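Local atomic coordinates of malate dehydrogenase (Picrophilus torridus, PDB entry 4BGV), a protein that probably catalyses the reversible, NAD-dependent oxidation of (S)-malate to oxaloacetate, a step of the tricarboxylic acid cycle. Residues Thr155-Phe160 against Lys212-Gly217; Phe175-His180 against Gly275-Ile280. All blocks are in the same frame, centred on the assembly; numbering follows the deposited sequence.

Contact 1. Residues Thr155-Phe160 against Lys212-Gly217; sequences TRFRTF and KRTRFG
Phe-160 and Arg-213 form a cation-pi stack between helix 150-165 and the end of helix 204-215. The guanidinium lies almost flat on the ring, planes 11° apart and centres 4.0 Å from each other. Arg-213 reaches this place because CG stands anti to the backbone N (chi1 -171°) and the chain then runs extended to NE, so its aliphatic part also crosses the ring: CD makes a CH-pi contact over the middle of the face, 3.6 Å from the centroid of the Phe-160 ring. The far end of the guanidinium is held by a salt bridge from NH2 to Glu-220.

Thr-214 meets the same ring at its edge, OG1 lying 3.5 Å from Phe-160 CD2. This hydroxyl is hydrogen-bonded to the carbonyl of Ile-210 one turn back in its own helix and also packs against the backbone of Phe-157, 3.4 Å from CA, while the methyl CG2 rests against Phe-157 CB. An alanine in place of Phe-160 would probably open a gap beside Thr-214 and take away the face on which the Arg-213 guanidinium rests, leaving that group freer to turn.

Farther along, Arg-156 passes Gly-217, which opens helix 217-225 and whose carbonyl carbon lies over one guanidinium face, 3.7 Å from NH1. Gly-217 has no side chain, and Arg-156 CD comes within 3.9 Å of its CA. At the guanidinium edge, in its plane, a water 3.0 Å from NH1 bridges it to Thr-214 O. Glu-48 of the second subunit forms a salt bridge with Arg-156 NE. No hydrogen bond joins the two segments directly; the ring is held by cation-pi stacking and by carbon and hydroxyl contacts, whereas the bridging water and the neighbouring subunit's glutamate probably help to orient an arginine thought to bind substrate.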
ATOM      1  N   THR A 155       6.624  13.659  14.277  1.00  8.33           N
ATOM      2  CA  THR A 155       5.762  12.484  14.323  0.50 12.81           C
ATOM      3  C   THR A 155       5.302  12.213  15.747  1.00  7.75           C
ATOM      4  O   THR A 155       4.170  11.842  15.977  1.00  9.14           O
ATOM      5  CB  THR A 155       6.449  11.227  13.783  0.50 13.94           C
ATOM      6  OG1 THR A 155       7.474  11.600  12.860  0.50 21.91           O
ATOM      7  CG2 THR A 155       5.428  10.368  13.085  0.50 13.37           C
ATOM      8  N   ARG A 156       6.198  12.421  16.717  1.00 10.46           N
ATOM      9  CA  ARG A 156       5.815  12.234  18.123  1.00  8.99           C
ATOM     10  C   ARG A 156       4.770  13.277  18.533  1.00 14.07           C
ATOM     11  O   ARG A 156       3.728  12.941  19.092  1.00  8.71           O
ATOM     12  CB  ARG A 156       7.039  12.295  19.054  1.00 10.07           C
ATOM     13  CG  ARG A 156       8.024  11.136  18.841  1.00  8.87           C
ATOM     14  CD  ARG A 156       8.889  10.922  20.087  1.00  9.43           C
ATOM     15  NE  ARG A 156       9.722   9.722  19.982  1.00  9.73           N
ATOM     16  CZ  ARG A 156      11.050   9.733  19.876  1.00 11.26           C
ATOM     17  NH1 ARG A 156      11.716  10.889  19.883  1.00  9.80           N
ATOM     18  NH2 ARG A 156      11.715   8.582  19.769  1.00 10.06           N
ATOM     19  N   PHE A 157       5.054  14.538  18.222  1.00  8.52           N
ATOM     20  CA  PHE A 157       4.184  15.671  18.570  1.00  9.47           C
ATOM     21  C   PHE A 157       2.783  15.411  17.965  1.00  8.43           C
ATOM     22  O   PHE A 157       1.762  15.589  18.623  1.00  9.24           O
ATOM     23  CB  PHE A 157       4.840  16.945  17.991  1.00  8.65           C
ATOM     24  CG  PHE A 157       4.342  18.260  18.565  1.00 11.42           C
ATOM     25  CD1 PHE A 157       3.231  18.339  19.382  1.00 11.45           C
ATOM     26  CD2 PHE A 157       5.022  19.437  18.259  1.00 16.04           C
ATOM     27  CE1 PHE A 157       2.794  19.565  19.882  1.00 15.82           C
ATOM     28  CE2 PHE A 157       4.584  20.681  18.760  1.00 16.48           C
ATOM     29  CZ  PHE A 157       3.479  20.735  19.577  1.00 17.06           C
ATOM     30  N   ARG A 158       2.738  14.964  16.717  1.00  8.42           N
ATOM     31  CA  ARG A 158       1.456  14.666  16.067  1.00  9.98           C
ATOM     32  C   ARG A 158       0.702  13.508  16.739  1.00  8.85           C
ATOM     33  O   ARG A 158      -0.526  13.531  16.855  1.00  8.10           O
ATOM     34  CB  ARG A 158       1.662  14.324  14.589  1.00  9.50           C
ATOM     35  CG  ARG A 158       2.074  15.516  13.728  1.00  9.18           C
ATOM     36  CD  ARG A 158       2.510  15.023  12.326  1.00 11.51           C
ATOM     37  NE  ARG A 158       1.388  14.506  11.551  1.00 15.92           N
ATOM     38  CZ  ARG A 158       1.517  13.871  10.389  1.00 17.33           C
ATOM     39  NH1 ARG A 158       2.730  13.673   9.889  1.00 10.18           N
ATOM     40  NH2 ARG A 158       0.439  13.431   9.735  1.00 12.96           N
ATOM     41  N   THR A 159       1.436  12.479  17.139  1.00  8.44           N
ATOM     42  CA  THR A 159       0.813  11.343  17.824  1.00  8.71           C
ATOM     43  C   THR A 159       0.108  11.822  19.098  1.00 10.33           C
ATOM     44  O   THR A 159      -1.053  11.481  19.339  1.00  8.88           O
ATOM     45  CB  THR A 159       1.857  10.274  18.192  1.00 11.27           C
ATOM     46  OG1 THR A 159       2.493   9.798  16.995  1.00  9.11           O
ATOM     47  CG2 THR A 159       1.205   9.107  18.933  1.00  9.00           C
ATOM     48  N   PHE A 160       0.808  12.637  19.892  1.00 10.21           N
ATOM     49  CA  PHE A 160       0.291  13.113  21.174  1.00  9.47           C
ATOM     50  C   PHE A 160      -0.939  14.012  20.984  1.00 12.22           C
ATOM     51  O   PHE A 160      -1.940  13.900  21.724  1.00  9.75           O
ATOM     52  CB  PHE A 160       1.378  13.862  21.959  1.00 11.54           C
ATOM     53  CG  PHE A 160       2.659  13.073  22.165  1.00 10.61           C
ATOM     54  CD1 PHE A 160       2.641  11.686  22.283  1.00  9.96           C
ATOM     55  CD2 PHE A 160       3.883  13.732  22.255  1.00 11.12           C
ATOM     56  CE1 PHE A 160       3.830  10.965  22.480  1.00 10.67           C
ATOM     57  CE2 PHE A 160       5.075  13.022  22.445  1.00 10.12           C
ATOM     58  CZ  PHE A 160       5.047  11.634  22.559  1.00 10.18           C
ATOM     59  N   LYS A 212       6.399  19.480  26.040  1.00 11.75           N
ATOM     60  CA  LYS A 212       7.437  18.920  26.892  0.50 11.70           C
ATOM     61  C   LYS A 212       7.635  17.416  26.644  1.00 12.83           C
ATOM     62  O   LYS A 212       8.772  16.940  26.571  1.00 11.52           O
ATOM     63  CB  LYS A 212       7.139  19.217  28.366  0.50 14.84           C
ATOM     64  CG  LYS A 212       8.258  18.839  29.318  0.50 19.64           C
ATOM     65  CD  LYS A 212       7.971  19.315  30.738  0.50 23.24           C
ATOM     66  CE  LYS A 212       8.330  20.780  30.917  0.50 26.92           C
ATOM     67  NZ  LYS A 212       8.404  21.142  32.364  0.50 28.14           N
ATOM     68  N   ARG A 213       6.539  16.664  26.510  1.00 11.33           N
ATOM     69  CA  ARG A 213       6.657  15.235  26.185  1.00 11.17           C
ATOM     70  C   ARG A 213       7.391  15.034  24.882  1.00 13.37           C
ATOM     71  O   ARG A 213       8.157  14.083  24.746  1.00 13.60           O
ATOM     72  CB  ARG A 213       5.291  14.552  26.109  1.00 11.80           C
ATOM     73  CG  ARG A 213       5.351  13.026  25.996  1.00 10.32           C
ATOM     74  CD  ARG A 213       3.952  12.430  25.951  1.00 11.35           C
ATOM     75  NE  ARG A 213       3.990  10.976  25.808  1.00 11.02           N
ATOM     76  CZ  ARG A 213       2.918  10.219  25.601  1.00 12.92           C
ATOM     77  NH1 ARG A 213       1.703  10.778  25.497  1.00 11.42           N
ATOM     78  NH2 ARG A 213       3.061   8.902  25.479  1.00 12.17           N
ATOM     79  N   THR A 214       7.164  15.930  23.920  1.00  9.61           N
ATOM     80  CA  THR A 214       7.818  15.811  22.622  1.00  9.21           C
ATOM     81  C   THR A 214       9.307  16.056  22.783  1.00 10.79           C
ATOM     82  O   THR A 214      10.124  15.340  22.208  1.00 10.90           O
ATOM     83  CB  THR A 214       7.213  16.800  21.613  1.00 11.91           C
ATOM     84  OG1 THR A 214       5.826  16.501  21.452  1.00 13.49           O
ATOM     85  CG2 THR A 214       7.919  16.701  20.246  1.00 10.62           C
ATOM     86  N   ARG A 215       9.661  17.053  23.594  1.00  9.34           N
ATOM     87  CA  ARG A 215      11.070  17.351  23.848  1.00 10.41           C
ATOM     88  C   ARG A 215      11.814  16.147  24.380  1.00 15.48           C
ATOM     89  O   ARG A 215      12.979  15.916  24.031  1.00 14.88           O
ATOM     90  CB  ARG A 215      11.225  18.446  24.898  1.00 12.36           C
ATOM     91  CG  ARG A 215      10.908  19.819  24.434  1.00 18.43           C
ATOM     92  CD  ARG A 215      11.247  20.806  25.533  1.00 21.24           C
ATOM     93  NE  ARG A 215      10.655  22.102  25.243  1.00 22.49           N
ATOM     94  CZ  ARG A 215      11.134  22.931  24.324  1.00 23.28           C
ATOM     95  NH1 ARG A 215      12.201  22.580  23.618  1.00 25.32           N
ATOM     96  NH2 ARG A 215      10.547  24.100  24.111  1.00 18.54           N
ATOM     97  N   PHE A 216      11.154  15.399  25.258  1.00 10.79           N
ATOM     98  CA  PHE A 216      11.823  14.300  25.930  1.00 12.96           C
ATOM     99  C   PHE A 216      11.273  12.965  25.465  1.00 11.96           C
ATOM    100  O   PHE A 216      11.392  11.967  26.165  1.00 13.19           O
ATOM    101  CB  PHE A 216      11.706  14.483  27.445  1.00 17.93           C
ATOM    102  CG  PHE A 216      12.142  15.837  27.895  1.00 23.59           C
ATOM    103  CD1 PHE A 216      13.410  16.298  27.573  1.00 28.26           C
ATOM    104  CD2 PHE A 216      11.284  16.667  28.599  1.00 24.23           C
ATOM    105  CE1 PHE A 216      13.823  17.561  27.958  1.00 32.62           C
ATOM    106  CE2 PHE A 216      11.689  17.922  28.990  1.00 31.70           C
ATOM    107  CZ  PHE A 216      12.965  18.371  28.672  1.00 33.45           C
ATOM    108  N   GLY A 217      10.679  12.968  24.271  1.00 11.30           N
ATOM    109  CA  GLY A 217      10.083  11.777  23.677  1.00 11.36           C
ATOM    110  C   GLY A 217      11.039  10.607  23.530  1.00 11.67           C
ATOM    111  O   GLY A 217      10.665   9.446  23.723  1.00  8.87           O
TER
HETATM  112  O   HOH W   1      10.620  13.714  20.130  1.00 13.98           O

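Contact 2. Residues Phe175-His180 against Gly275-Ile280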
ATOM      1  N   PHE A 175       4.437  21.699  14.075  1.00 11.23           N
ATOM      2  CA  PHE A 175       5.557  22.438  13.504  1.00 11.00           C
ATOM      3  C   PHE A 175       6.701  22.554  14.504  1.00 13.14           C
ATOM      4  O   PHE A 175       6.568  23.221  15.530  1.00 16.48           O
ATOM      5  CB  PHE A 175       5.082  23.837  13.082  1.00  9.06           C
ATOM      6  CG  PHE A 175       6.038  24.549  12.175  1.00 12.07           C
ATOM      7  CD1 PHE A 175       7.087  25.272  12.693  1.00 10.79           C
ATOM      8  CD2 PHE A 175       5.897  24.469  10.807  1.00 16.02           C
ATOM      9  CE1 PHE A 175       7.971  25.929  11.876  1.00 15.65           C
ATOM     10  CE2 PHE A 175       6.783  25.123   9.974  1.00 15.99           C
ATOM     11  CZ  PHE A 175       7.821  25.851  10.512  1.00 15.76           C
ATOM     12  N   VAL A 176       7.819  21.900  14.204  1.00 15.87           N
ATOM     13  CA  VAL A 176       9.009  22.028  15.040  1.00 15.79           C
ATOM     14  C   VAL A 176      10.269  22.240  14.213  1.00 16.97           C
ATOM     15  O   VAL A 176      10.446  21.634  13.153  1.00 16.65           O
ATOM     16  CB  VAL A 176       9.214  20.789  15.923  1.00 16.94           C
ATOM     17  CG1 VAL A 176       8.186  20.773  17.061  1.00 20.50           C
ATOM     18  CG2 VAL A 176       9.127  19.524  15.092  1.00 21.58           C
ATOM     19  N   ILE A 177      11.149  23.103  14.699  1.00 12.87           N
ATOM     20  CA  ILE A 177      12.460  23.257  14.083  1.00  9.75           C
ATOM     21  C   ILE A 177      13.544  23.134  15.160  1.00 12.39           C
ATOM     22  O   ILE A 177      13.246  22.909  16.336  1.00 15.17           O
ATOM     23  CB  ILE A 177      12.593  24.611  13.312  1.00 11.07           C
ATOM     24  CG1 ILE A 177      12.416  25.811  14.249  1.00 10.69           C
ATOM     25  CG2 ILE A 177      11.580  24.686  12.160  1.00 12.72           C
ATOM     26  CD1 ILE A 177      12.635  27.171  13.537  1.00 11.15           C
ATOM     27  N   GLY A 178      14.804  23.275  14.767  1.00 10.31           N
ATOM     28  CA  GLY A 178      15.888  23.187  15.735  1.00 13.00           C
ATOM     29  C   GLY A 178      16.286  21.747  16.017  1.00 15.90           C
ATOM     30  O   GLY A 178      16.060  20.869  15.181  1.00 19.47           O
ATOM     31  N   GLY A 179      16.857  21.497  17.194  1.00 18.86           N
ATOM     32  CA  GLY A 179      17.276  20.149  17.567  1.00 20.29           C
ATOM     33  C   GLY A 179      16.279  19.395  18.434  1.00 22.66           C
ATOM     34  O   GLY A 179      15.076  19.632  18.337  1.00 17.50           O
ATOM     35  N   HIS A 180      16.775  18.482  19.274  1.00 23.88           N
ATOM     36  CA  HIS A 180      15.928  17.713  20.193  1.00 18.68           C
ATOM     37  C   HIS A 180      15.954  18.345  21.582  1.00 19.80           C
ATOM     38  O   HIS A 180      16.764  19.217  21.850  1.00 22.17           O
ATOM     39  CB  HIS A 180      16.448  16.279  20.336  1.00 23.29           C
ATOM     40  CG  HIS A 180      16.278  15.432  19.111  1.00 25.15           C
ATOM     41  ND1 HIS A 180      15.253  15.616  18.207  1.00 27.56           N
ATOM     42  CD2 HIS A 180      17.001  14.386  18.650  1.00 28.87           C
ATOM     43  CE1 HIS A 180      15.358  14.725  17.238  1.00 25.52           C
ATOM     44  NE2 HIS A 180      16.414  13.969  17.481  1.00 27.75           N
ATOM     45  N   GLY A 275      18.451  22.467  12.354  1.00 11.92           N
ATOM     46  CA  GLY A 275      17.136  22.038  11.895  1.00 12.44           C
ATOM     47  C   GLY A 275      16.226  23.151  11.395  1.00 13.58           C
ATOM     48  O   GLY A 275      15.791  24.010  12.164  1.00 11.97           O
ATOM     49  N   VAL A 276      15.945  23.141  10.095  1.00 13.12           N
ATOM     50  CA  VAL A 276      15.098  24.157   9.469  1.00 11.34           C
ATOM     51  C   VAL A 276      14.189  23.473   8.444  1.00  9.37           C
ATOM     52  O   VAL A 276      14.494  22.361   7.993  1.00  9.89           O
ATOM     53  CB  VAL A 276      15.942  25.276   8.779  1.00 13.16           C
ATOM     54  CG1 VAL A 276      16.824  26.036   9.794  1.00 10.50           C
ATOM     55  CG2 VAL A 276      16.792  24.693   7.660  1.00 13.40           C
ATOM     56  N   PRO A 277      13.070  24.121   8.065  1.00 10.87           N
ATOM     57  CA  PRO A 277      12.205  23.482   7.061  1.00 11.14           C
ATOM     58  C   PRO A 277      12.860  23.448   5.692  1.00 11.78           C
ATOM     59  O   PRO A 277      13.300  24.491   5.187  1.00 11.59           O
ATOM     60  CB  PRO A 277      10.968  24.399   7.002  1.00 10.41           C
ATOM     61  CG  PRO A 277      11.116  25.388   8.082  1.00 12.84           C
ATOM     62  CD  PRO A 277      12.556  25.436   8.490  1.00 10.39           C
ATOM     63  N   ILE A 278      12.936  22.263   5.088  1.00  8.23           N
ATOM     64  CA  ILE A 278      13.561  22.148   3.777  1.00 11.09           C
ATOM     65  C   ILE A 278      12.675  21.385   2.785  1.00 11.15           C
ATOM     66  O   ILE A 278      11.863  20.552   3.189  1.00 10.84           O
ATOM     67  CB  ILE A 278      14.947  21.457   3.852  1.00 11.38           C
ATOM     68  CG1 ILE A 278      14.833  20.047   4.447  1.00 10.28           C
ATOM     69  CG2 ILE A 278      15.958  22.332   4.619  1.00 11.62           C
ATOM     70  CD1 ILE A 278      16.090  19.212   4.237  1.00 10.20           C
ATOM     71  N   LYS A 279      12.822  21.698   1.495  1.00  8.52           N
ATOM     72  CA  LYS A 279      12.243  20.876   0.431  1.00  7.52           C
ATOM     73  C   LYS A 279      13.284  19.818   0.055  1.00 11.50           C
ATOM     74  O   LYS A 279      14.413  20.156  -0.290  1.00 12.31           O
ATOM     75  CB  LYS A 279      11.899  21.727  -0.805  1.00  8.00           C
ATOM     76  CG  LYS A 279      11.197  20.916  -1.909  1.00 10.86           C
ATOM     77  CD  LYS A 279      11.149  21.645  -3.263  1.00 12.56           C
ATOM     78  CE  LYS A 279      10.506  23.007  -3.145  1.00 13.25           C
ATOM     79  NZ  LYS A 279      10.206  23.611  -4.492  1.00 13.97           N
ATOM     80  N   ILE A 280      12.909  18.544   0.141  1.00  9.23           N
ATOM     81  CA  ILE A 280      13.836  17.436  -0.085  1.00  8.67           C
ATOM     82  C   ILE A 280      13.593  16.812  -1.451  1.00  8.01           C
ATOM     83  O   ILE A 280      12.511  16.294  -1.716  1.00  8.78           O
ATOM     84  CB  ILE A 280      13.657  16.343   0.976  1.00  7.54           C
ATOM     85  CG1 ILE A 280      13.772  16.935   2.381  1.00 10.65           C
ATOM     86  CG2 ILE A 280      14.701  15.220   0.773  1.00  6.57           C
ATOM     87  CD1 ILE A 280      13.451  15.945   3.477  1.00 12.94           C
TER
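Ile-177 and Pro-277 bring two strands of different antiparallel sheets together, 172-178 and 272-281. The isoleucine approaches through its methyl branch: with CG1 set between the backbone N and the carbonyl carbon (chi1 61°), CG2 is turned beside the backbone N and comes at a slant to 3.9 Å from Pro-277 CD.

Phe-175, two residues earlier on the same strand, completes the apolar patch. Its CB does not point straight at the partner strand, but the end of the ring swings closer, and CZ reaches 4.1 Å from Pro-277 CG. Ring and proline cross at about a right angle, and Ile-177 CG2 also comes near the same CG. Tyr-190 meets the Phe-175 ring edge-to-face, and Ile-196 of the third subunit packs on Pro-277, continuing the cluster across the subunit boundary.

Beside this patch, Gly-178 N donates to Gly-275 O at 2.9 Å with a nearly straight N-H...O angle of 165°, although the donor stands above the carbonyl plane. The same oxygen lies 3.5 Å from Ile-177 CB. The close approach rests on Gly-275, where the place of a CB is already filled by Gly-178 O; at Gly-178 the reason is local, its backbone angles jamming any CB against the preceding carbonyl. With 127° between the strand directions, the pair touches at a crossing. A single backbone bond flanked by hydrocarbon thus joins the sheets near the end of strand 172-178, where Ile-177 is also bonded to Val-185 in its own sheet, consistent with a firm base just ahead of His-180, the probable proton acceptor, hydrogen-bonded through ND1 to Asp-153.

Overall arrangement
Both contacts are buried in the C-terminal alpha/beta domain, but contact 2 is deeper, its centre about 10 Å from the centre of the chain against about 16 Å for contact 1. Contact 1 pairs helices and retains a partly exposed arginine at its margin; contact 2 joins strands of separate sheets with smaller, largely apolar surfaces. Their chemistry follows: charge and water in the one, a backbone bond and hydrocarbon in the other. Helix 150-165 leads on to strand 172-178, and Phe-157 CD2 packs 3.6 Å from Val-176 CG1 to connect them. Both approach the probable active site, Arg-156 and His-180 having side chains about 6 Å apart.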